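Local coordinates for protein lombricine kinase (Urechis caupo, PDB 3JPZ) that catalyses the reversible transfer of a phosphoryl group between ATP and the guanidino compound lombricine, at residues Gly106-Glu110 against Lys111-Ser115; Arg138-Val141 against Glu142-Thr146; Asn172-Ala176 against Asp177-Phe181. All blocks are in the same frame, centred on the assembly; numbering follows the deposited sequence.

Interaction 1: Gly106-Glu110 against Lys111-Ser115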
loop_
_atom_site.group_PDB
_atom_site.type_symbol
_atom_site.label_atom_id
_atom_site.label_comp_id
_atom_site.label_asym_id
_atom_site.label_seq_id
_atom_site.Cartn_x
_atom_site.Cartn_y
_atom_site.Cartn_z
ATOM N N GLY A 106 13.589 -4.132 -41.135
ATOM C CA GLY A 106 13.421 -3.378 -39.902
ATOM C C GLY A 106 13.558 -1.868 -40.014
ATOM O O GLY A 106 13.933 -1.215 -39.045
ATOM N N GLN A 107 13.287 -1.308 -41.190
ATOM C CA GLN A 107 13.278 0.141 -41.364
ATOM C C GLN A 107 11.969 0.562 -42.002
ATOM O O GLN A 107 11.739 0.308 -43.183
ATOM C CB GLN A 107 14.435 0.612 -42.240
ATOM C CG GLN A 107 14.289 2.062 -42.713
ATOM C CD GLN A 107 14.357 3.082 -41.575
ATOM O OE1 GLN A 107 15.410 3.283 -40.969
ATOM N NE2 GLN A 107 13.240 3.750 -41.305
ATOM N N PHE A 108 11.117 1.204 -41.216
ATOM C CA PHE A 108 9.814 1.599 -41.705
ATOM C C PHE A 108 9.891 2.915 -42.437
ATOM O O PHE A 108 10.807 3.708 -42.238
ATOM C CB PHE A 108 8.826 1.744 -40.560
ATOM C CG PHE A 108 8.632 0.506 -39.766
ATOM C CD1 PHE A 108 8.949 0.484 -38.419
ATOM C CD2 PHE A 108 8.125 -0.638 -40.353
ATOM C CE1 PHE A 108 8.755 -0.653 -37.681
ATOM C CE2 PHE A 108 7.935 -1.779 -39.612
ATOM C CZ PHE A 108 8.249 -1.787 -38.280
ATOM N N ASP A 109 8.895 3.118 -43.287
ATOM C CA ASP A 109 8.648 4.374 -43.940
ATOM C C ASP A 109 8.305 5.370 -42.849
ATOM O O ASP A 109 7.324 5.207 -42.118
ATOM C CB ASP A 109 7.487 4.199 -44.936
ATOM C CG ASP A 109 7.224 5.440 -45.756
ATOM O OD1 ASP A 109 7.601 6.527 -45.290
ATOM O OD2 ASP A 109 6.614 5.331 -46.851
ATOM N N GLU A 110 9.126 6.403 -42.721
ATOM C CA GLU A 110 8.987 7.310 -41.601
ATOM C C GLU A 110 7.906 8.357 -41.827
ATOM O O GLU A 110 7.652 9.162 -40.957
ATOM C CB GLU A 110 10.334 7.945 -41.262
ATOM C CG GLU A 110 11.321 6.904 -40.797
ATOM C CD GLU A 110 12.705 7.441 -40.533
ATOM O OE1 GLU A 110 13.010 8.576 -40.961
ATOM O OE2 GLU A 110 13.495 6.707 -39.904
ATOM N N LYS A 111 7.250 8.321 -42.979
ATOM C CA LYS A 111 6.024 9.094 -43.165
ATOM C C LYS A 111 4.922 8.507 -42.286
ATOM O O LYS A 111 3.956 9.182 -41.931
ATOM C CB LYS A 111 5.590 9.079 -44.629
ATOM C CG LYS A 111 6.493 9.896 -45.544
ATOM C CD LYS A 111 5.955 9.963 -46.968
ATOM C CE LYS A 111 6.069 8.639 -47.686
ATOM N NZ LYS A 111 7.473 8.196 -47.774
ATOM N N TYR A 112 5.076 7.237 -41.945
ATOM C CA TYR A 112 4.079 6.537 -41.155
ATOM C C TYR A 112 4.590 6.243 -39.745
ATOM O O TYR A 112 3.950 6.622 -38.764
ATOM C CB TYR A 112 3.641 5.271 -41.894
ATOM C CG TYR A 112 3.002 5.593 -43.232
ATOM C CD1 TYR A 112 3.753 5.610 -44.394
ATOM C CD2 TYR A 112 1.654 5.923 -43.319
ATOM C CE1 TYR A 112 3.173 5.916 -45.619
ATOM C CE2 TYR A 112 1.068 6.244 -44.541
ATOM C CZ TYR A 112 1.832 6.233 -45.680
ATOM O OH TYR A 112 1.251 6.539 -46.891
ATOM N N VAL A 113 5.749 5.598 -39.631
ATOM C CA VAL A 113 6.303 5.313 -38.313
ATOM C C VAL A 113 7.112 6.485 -37.773
ATOM O O VAL A 113 8.137 6.861 -38.345
ATOM C CB VAL A 113 7.168 4.039 -38.319
ATOM C CG1 VAL A 113 7.788 3.817 -36.952
ATOM C CG2 VAL A 113 6.327 2.849 -38.711
ATOM N N LYS A 114 6.639 7.045 -36.660
ATOM C CA LYS A 114 7.202 8.251 -36.069
ATOM C C LYS A 114 8.314 7.952 -35.073
ATOM O O LYS A 114 9.198 8.770 -34.859
ATOM C CB LYS A 114 6.096 9.045 -35.373
ATOM C CG LYS A 114 4.900 9.339 -36.275
ATOM C CD LYS A 114 5.355 10.037 -37.547
ATOM C CE LYS A 114 4.202 10.275 -38.521
ATOM N NZ LYS A 114 4.689 10.897 -39.787
ATOM N N SER A 115 8.266 6.779 -34.464
ATOM C CA SER A 115 9.289 6.378 -33.503
ATOM C C SER A 115 9.169 4.896 -33.202
ATOM O O SER A 115 8.180 4.260 -33.545
ATOM C CB SER A 115 9.165 7.175 -32.206
ATOM O OG SER A 115 7.915 6.945 -31.583
#

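Interaction 2: Arg138-Val141 against Glu142-Thr146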
loop_
_atom_site.group_PDB
_atom_site.type_symbol
_atom_site.label_atom_id
_atom_site.label_comp_id
_atom_site.label_asym_id
_atom_site.label_seq_id
_atom_site.Cartn_x
_atom_site.Cartn_y
_atom_site.Cartn_z
ATOM N N ARG A 138 17.944 -3.782 -2.302
ATOM C CA ARG A 138 17.551 -2.883 -3.377
ATOM C C ARG A 138 18.690 -1.956 -3.734
ATOM O O ARG A 138 18.899 -1.633 -4.902
ATOM C CB ARG A 138 16.339 -2.056 -2.945
ATOM C CG ARG A 138 15.577 -1.417 -4.091
ATOM C CD ARG A 138 14.502 -0.472 -3.576
ATOM N NE ARG A 138 13.372 -1.191 -2.994
ATOM C CZ ARG A 138 13.056 -1.209 -1.701
ATOM N NH1 ARG A 138 13.769 -0.532 -0.813
ATOM N NH2 ARG A 138 12.007 -1.903 -1.297
ATOM N N ARG A 139 19.411 -1.511 -2.712
ATOM C CA ARG A 139 20.573 -0.666 -2.916
ATOM C C ARG A 139 21.654 -1.444 -3.642
ATOM O O ARG A 139 22.418 -0.864 -4.394
ATOM C CB ARG A 139 21.115 -0.155 -1.578
ATOM C CG ARG A 139 20.315 0.986 -0.981
ATOM C CD ARG A 139 20.474 1.007 0.523
ATOM N NE ARG A 139 19.641 2.023 1.157
ATOM C CZ ARG A 139 19.630 2.259 2.462
ATOM N NH1 ARG A 139 20.412 1.550 3.275
ATOM N NH2 ARG A 139 18.840 3.206 2.952
ATOM N N GLU A 140 21.717 -2.751 -3.396
ATOM C CA GLU A 140 22.670 -3.629 -4.070
ATOM C C GLU A 140 22.300 -3.813 -5.540
ATOM O O GLU A 140 23.173 -3.861 -6.395
ATOM C CB GLU A 140 22.748 -4.986 -3.367
ATOM C CG GLU A 140 23.653 -6.008 -4.054
ATOM C CD GLU A 140 25.114 -5.593 -4.072
ATOM O OE1 GLU A 140 25.442 -4.549 -3.478
ATOM O OE2 GLU A 140 25.933 -6.311 -4.684
ATOM N N VAL A 141 21.010 -3.923 -5.841
ATOM C CA VAL A 141 20.577 -3.892 -7.234
ATOM C C VAL A 141 21.027 -2.582 -7.879
ATOM O O VAL A 141 21.708 -2.584 -8.906
ATOM C CB VAL A 141 19.048 -4.004 -7.392
ATOM C CG1 VAL A 141 18.683 -3.833 -8.843
ATOM C CG2 VAL A 141 18.546 -5.335 -6.882
ATOM N N GLU A 142 20.657 -1.460 -7.270
ATOM C CA GLU A 142 21.027 -0.156 -7.802
ATOM C C GLU A 142 22.539 -0.040 -7.982
ATOM O O GLU A 142 23.006 0.530 -8.962
ATOM C CB GLU A 142 20.547 0.974 -6.895
ATOM C CG GLU A 142 20.939 2.369 -7.401
ATOM C CD GLU A 142 20.664 3.459 -6.389
ATOM O OE1 GLU A 142 20.892 3.228 -5.184
ATOM O OE2 GLU A 142 20.217 4.550 -6.791
ATOM N N ARG A 143 23.306 -0.572 -7.038
ATOM C CA ARG A 143 24.750 -0.423 -7.099
ATOM C C ARG A 143 25.290 -1.239 -8.253
ATOM O O ARG A 143 26.083 -0.754 -9.052
ATOM C CB ARG A 143 25.416 -0.879 -5.810
ATOM C CG ARG A 143 26.927 -0.724 -5.860
ATOM C CD ARG A 143 27.598 -1.120 -4.557
ATOM N NE ARG A 143 27.664 -2.568 -4.393
ATOM C CZ ARG A 143 28.446 -3.373 -5.110
ATOM N NH1 ARG A 143 29.229 -2.878 -6.061
ATOM N NH2 ARG A 143 28.437 -4.679 -4.881
ATOM N N VAL A 144 24.853 -2.487 -8.331
ATOM C CA VAL A 144 25.315 -3.402 -9.358
ATOM C C VAL A 144 25.045 -2.832 -10.747
ATOM O O VAL A 144 25.945 -2.733 -11.574
ATOM C CB VAL A 144 24.637 -4.777 -9.198
ATOM C CG1 VAL A 144 24.893 -5.659 -10.401
ATOM C CG2 VAL A 144 25.125 -5.456 -7.921
ATOM N N ILE A 145 23.801 -2.443 -10.998
ATOM C CA ILE A 145 23.419 -1.925 -12.305
ATOM C C ILE A 145 24.141 -0.611 -12.614
ATOM O O ILE A 145 24.635 -0.406 -13.716
ATOM C CB ILE A 145 21.892 -1.726 -12.380
ATOM C CG1 ILE A 145 21.188 -3.068 -12.160
ATOM C CG2 ILE A 145 21.500 -1.138 -13.710
ATOM C CD1 ILE A 145 19.684 -2.965 -12.027
ATOM N N THR A 146 24.217 0.271 -11.630
ATOM C CA THR A 146 24.780 1.604 -11.841
ATOM C C THR A 146 26.299 1.586 -12.087
ATOM O O THR A 146 26.796 2.317 -12.943
ATOM C CB THR A 146 24.458 2.539 -10.651
ATOM O OG1 THR A 146 24.744 3.897 -11.004
ATOM C CG2 THR A 146 25.268 2.154 -9.431
#

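Interaction 3: Asn172-Ala176 against Asp177-Phe181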
loop_
_atom_site.group_PDB
_atom_site.type_symbol
_atom_site.label_atom_id
_atom_site.label_comp_id
_atom_site.label_asym_id
_atom_site.label_seq_id
_atom_site.Cartn_x
_atom_site.Cartn_y
_atom_site.Cartn_z
ATOM N N ASN A 172 12.622 17.944 -14.357
ATOM C CA ASN A 172 11.932 18.686 -15.401
ATOM C C ASN A 172 12.425 18.263 -16.778
ATOM O O ASN A 172 11.632 18.106 -17.706
ATOM C CB ASN A 172 12.131 20.189 -15.209
ATOM C CG ASN A 172 11.190 20.772 -14.171
ATOM O OD1 ASN A 172 10.016 20.405 -14.109
ATOM N ND2 ASN A 172 11.698 21.690 -13.356
ATOM N N GLN A 173 13.733 18.075 -16.905
ATOM C CA GLN A 173 14.317 17.635 -18.168
ATOM C C GLN A 173 13.876 16.220 -18.502
ATOM O O GLN A 173 13.580 15.903 -19.653
ATOM C CB GLN A 173 15.843 17.670 -18.105
ATOM C CG GLN A 173 16.504 17.199 -19.390
ATOM C CD GLN A 173 16.256 18.148 -20.546
ATOM O OE1 GLN A 173 16.692 19.300 -20.524
ATOM N NE2 GLN A 173 15.554 17.668 -21.568
ATOM N N LEU A 174 13.856 15.365 -17.485
ATOM C CA LEU A 174 13.524 13.966 -17.682
ATOM C C LEU A 174 12.075 13.821 -18.111
ATOM O O LEU A 174 11.744 12.926 -18.867
ATOM C CB LEU A 174 13.813 13.160 -16.415
ATOM C CG LEU A 174 15.313 12.956 -16.163
ATOM C CD1 LEU A 174 15.598 12.423 -14.764
ATOM C CD2 LEU A 174 15.892 12.032 -17.221
ATOM N N ILE A 175 11.215 14.720 -17.650
ATOM C CA ILE A 175 9.827 14.717 -18.091
ATOM C C ILE A 175 9.743 15.048 -19.573
ATOM O O ILE A 175 8.931 14.480 -20.299
ATOM C CB ILE A 175 8.972 15.719 -17.288
ATOM C CG1 ILE A 175 8.534 15.091 -15.964
ATOM C CG2 ILE A 175 7.748 16.139 -18.089
ATOM C CD1 ILE A 175 7.455 15.866 -15.241
ATOM N N ALA A 176 10.589 15.969 -20.013
ATOM C CA ALA A 176 10.608 16.403 -21.407
ATOM C C ALA A 176 11.080 15.277 -22.324
ATOM O O ALA A 176 10.588 15.123 -23.443
ATOM C CB ALA A 176 11.511 17.609 -21.553
ATOM N N ASP A 177 12.038 14.497 -21.834
ATOM C CA ASP A 177 12.529 13.317 -22.534
ATOM C C ASP A 177 11.566 12.144 -22.404
ATOM O O ASP A 177 11.795 11.079 -22.981
ATOM C CB ASP A 177 13.880 12.896 -21.953
ATOM C CG ASP A 177 14.938 13.965 -22.098
ATOM O OD1 ASP A 177 14.915 14.683 -23.120
ATOM O OD2 ASP A 177 15.791 14.079 -21.193
ATOM N N HIS A 178 10.496 12.337 -21.640
ATOM C CA HIS A 178 9.599 11.242 -21.273
ATOM C C HIS A 178 10.394 10.082 -20.675
ATOM O O HIS A 178 10.096 8.919 -20.941
ATOM C CB HIS A 178 8.810 10.732 -22.478
ATOM C CG HIS A 178 8.228 11.812 -23.333
ATOM N ND1 HIS A 178 7.231 12.655 -22.894
ATOM C CD2 HIS A 178 8.485 12.168 -24.614
ATOM C CE1 HIS A 178 6.910 13.494 -23.862
ATOM N NE2 HIS A 178 7.653 13.218 -24.917
ATOM N N PHE A 179 11.410 10.411 -19.879
ATOM C CA PHE A 179 12.281 9.424 -19.245
ATOM C C PHE A 179 11.965 9.213 -17.767
ATOM O O PHE A 179 12.615 8.413 -17.099
ATOM C CB PHE A 179 13.740 9.883 -19.318
ATOM C CG PHE A 179 14.385 9.692 -20.656
ATOM C CD1 PHE A 179 13.738 9.023 -21.678
ATOM C CD2 PHE A 179 15.670 10.157 -20.874
ATOM C CE1 PHE A 179 14.354 8.848 -22.903
ATOM C CE2 PHE A 179 16.290 9.980 -22.094
ATOM C CZ PHE A 179 15.634 9.326 -23.107
ATOM N N LEU A 180 11.001 9.950 -17.239
ATOM C CA LEU A 180 10.749 9.899 -15.810
ATOM C C LEU A 180 9.756 8.814 -15.446
ATOM O O LEU A 180 8.805 8.556 -16.181
ATOM C CB LEU A 180 10.209 11.240 -15.310
ATOM C CG LEU A 180 10.130 11.344 -13.788
ATOM C CD1 LEU A 180 11.489 11.717 -13.216
ATOM C CD2 LEU A 180 9.068 12.348 -13.366
ATOM N N PHE A 181 9.986 8.180 -14.301
ATOM C CA PHE A 181 8.977 7.329 -13.688
ATOM C C PHE A 181 8.646 7.848 -12.291
ATOM O O PHE A 181 9.488 8.452 -11.620
ATOM C CB PHE A 181 9.413 5.860 -13.656
ATOM C CG PHE A 181 10.627 5.584 -12.795
ATOM C CD1 PHE A 181 10.481 5.240 -11.468
ATOM C CD2 PHE A 181 11.902 5.631 -13.331
ATOM C CE1 PHE A 181 11.590 4.964 -10.676
ATOM C CE2 PHE A 181 13.014 5.348 -12.552
ATOM C CZ PHE A 181 12.858 5.020 -11.223
HETATM O O HOH W 1 6.490 13.062 -19.852
#

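Interaction 1: Gly106-Glu110 against Lys111-Ser115
Asp109 and Lys111 meet in an Asx turn that leads into strand 113-122, a central strand of the antiparallel sheet of the phosphagen kinase catalytic domain. A single carboxylate oxygen of Asp109 takes two donors. OD1 accepts the backbone N of Lys111 on its anti side at 2.9 Å, which makes the Asx turn, and NZ of the same lysine on its syn side at 3.0 Å. The second oxygen, OD2, has a weak bond to NZ. The lysine chain reaches back because it bends at both outer torsions (chi3 -71°, chi4 -60°), which brings the amine round to the syn side of OD1, close to the carboxylate plane. The same carboxylate lies at the edge of the Tyr112 ring, and the two planes are almost perpendicular, at 89°. Tyr112 OH goes elsewhere, to Glu355 of helix 333-355.

The backbone closes the same bend. Asp109 O accepts two bonds: one from Val113 N in the carbonyl plane, the other from Tyr112 N above that plane.

The apolar side is small. Val113 turns CG2 onto CB of Phe108 at 3.3 Å and meets the ring obliquely, while CG1 approaches CD1. Both residues also pack on Val282 of strand 279-285 and Val344 of helix 333-355, so the turn rests on the sheet and that helix. Val282 belongs to the predicted ATP site, and Ser115, at the end of this segment, is an ADP-binding residue.

Glu110 OE2 takes a bond from Gly231 N. Lys114, bent at chi2, swings its amine back to Lys111 O, where NZ sits 2.8 Å away, well above the carbonyl plane.

Interaction 2: Arg138-Val141 against Glu142-Thr146
Arg138 to Thr146 form continuous alpha-helix, in which the N-H groups of Glu142, Arg143, Val144 and Ile145 bond to the carbonyls of Arg138, Arg139, Glu140 and Val141. Of these bonds, Ile145 N to Val141 O is nearly straight, with 177° at the hydrogen.

The main side-chain contact is a salt bridge between Glu140 and Arg143, three residues on. The two chains lie side by side and point the same way. Arg143 NE gives a bond to Glu140 OE1 at 3.1 Å, on the syn side. Arg143 NH2 stands 3.0 Å from Glu140 OE2, but both of its bonds to the carboxylate are weak. The flat groups are not coplanar: their planes are 52° apart. A bend in the glutamate (chi2 64°) and another in the arginine at chi3 bring the charged ends together. Val144 CG2 lies over one face of the Glu140 carboxylate, 3.4 Å from OE2.

Val141 and Ile145, each one residue further on than Glu140 and Val144, lie side by side. Val141 CG1 meets Ile145 CD1 at 3.4 Å, tighter than usual for two carbons.

Arg138 pairs with Asp197, and Arg139 has a salt bridge to Asp200. Ile145 and Glu142 pack on Ile216 of strand 212-216, and Glu142 OE2 bonds to Tyr160 OH of strand 158-162. Helix 135-149 thus lies against the sheet and also meets the second subunit, where Arg139 bonds to Ala9 O and Phe11 O of that subunit and Glu140 packs on its Phe3.

Interaction 3: Asn172-Ala176 against Asp177-Phe181
Leu174 O receives Phe179 N at 2.7 Å, the closest backbone bond across this helix end. Asp177 N bonds to Gln173 O in the carbonyl plane. His178 N makes a weak bond to Ile175 O. A water bonds to Ile175 O at 2.9 Å and to His178 ND1 at 3.2 Å, joining carbonyl and ring.

His178 has positive phi (52°) and ends helix 168-176 in a Schellman motif. The imidazole swings over Ala176 O, which lies 3.7 Å above the ring centre on one face. His178 is predicted to bind ATP.

Among polar side chains, Gln173 bends at chi2 (67°) to carry its amide to Asp177. The NE2 to OD1 bond is weak, and the amide and carboxylate planes are only 25° apart. The stronger partner of Asp177 is Lys210, which forms a salt bridge with OD1.

Apolar contacts also span the helix end. Leu174 crosses Phe179 at about a right angle, the apolar pairing across the cap of the Schellman motif, with Leu174 CD2 3.7 Å from Phe179 CB and near the ring plane. Ile175 CG1 meets Leu180 CD2 at 3.8 Å. Leu174 and Leu180 both pack on Ile204 of strand 203-207, and the Phe179 ring meets that of His206 on the same strand.

In the fold
All three contacts are local and lie in or against the large antiparallel sheet at different places. Interaction 2 is the most buried: it is regular helix, facing strand 212-216 and also the second subunit. Interactions 1 and 3 are partly buried turns, and the second subunit touches neither. Interaction 1 enters a central strand, whereas interaction 3 closes a helix and packs on strand 203-207. Each pairs polar side chains with a small apolar patch. The acid bonds to lysine in 1 and to arginine in 2, but only weakly to an amide in 3, its salt bridge going outside the contact. Interactions 1 and 3 hold nucleotide-site residues, observed or predicted.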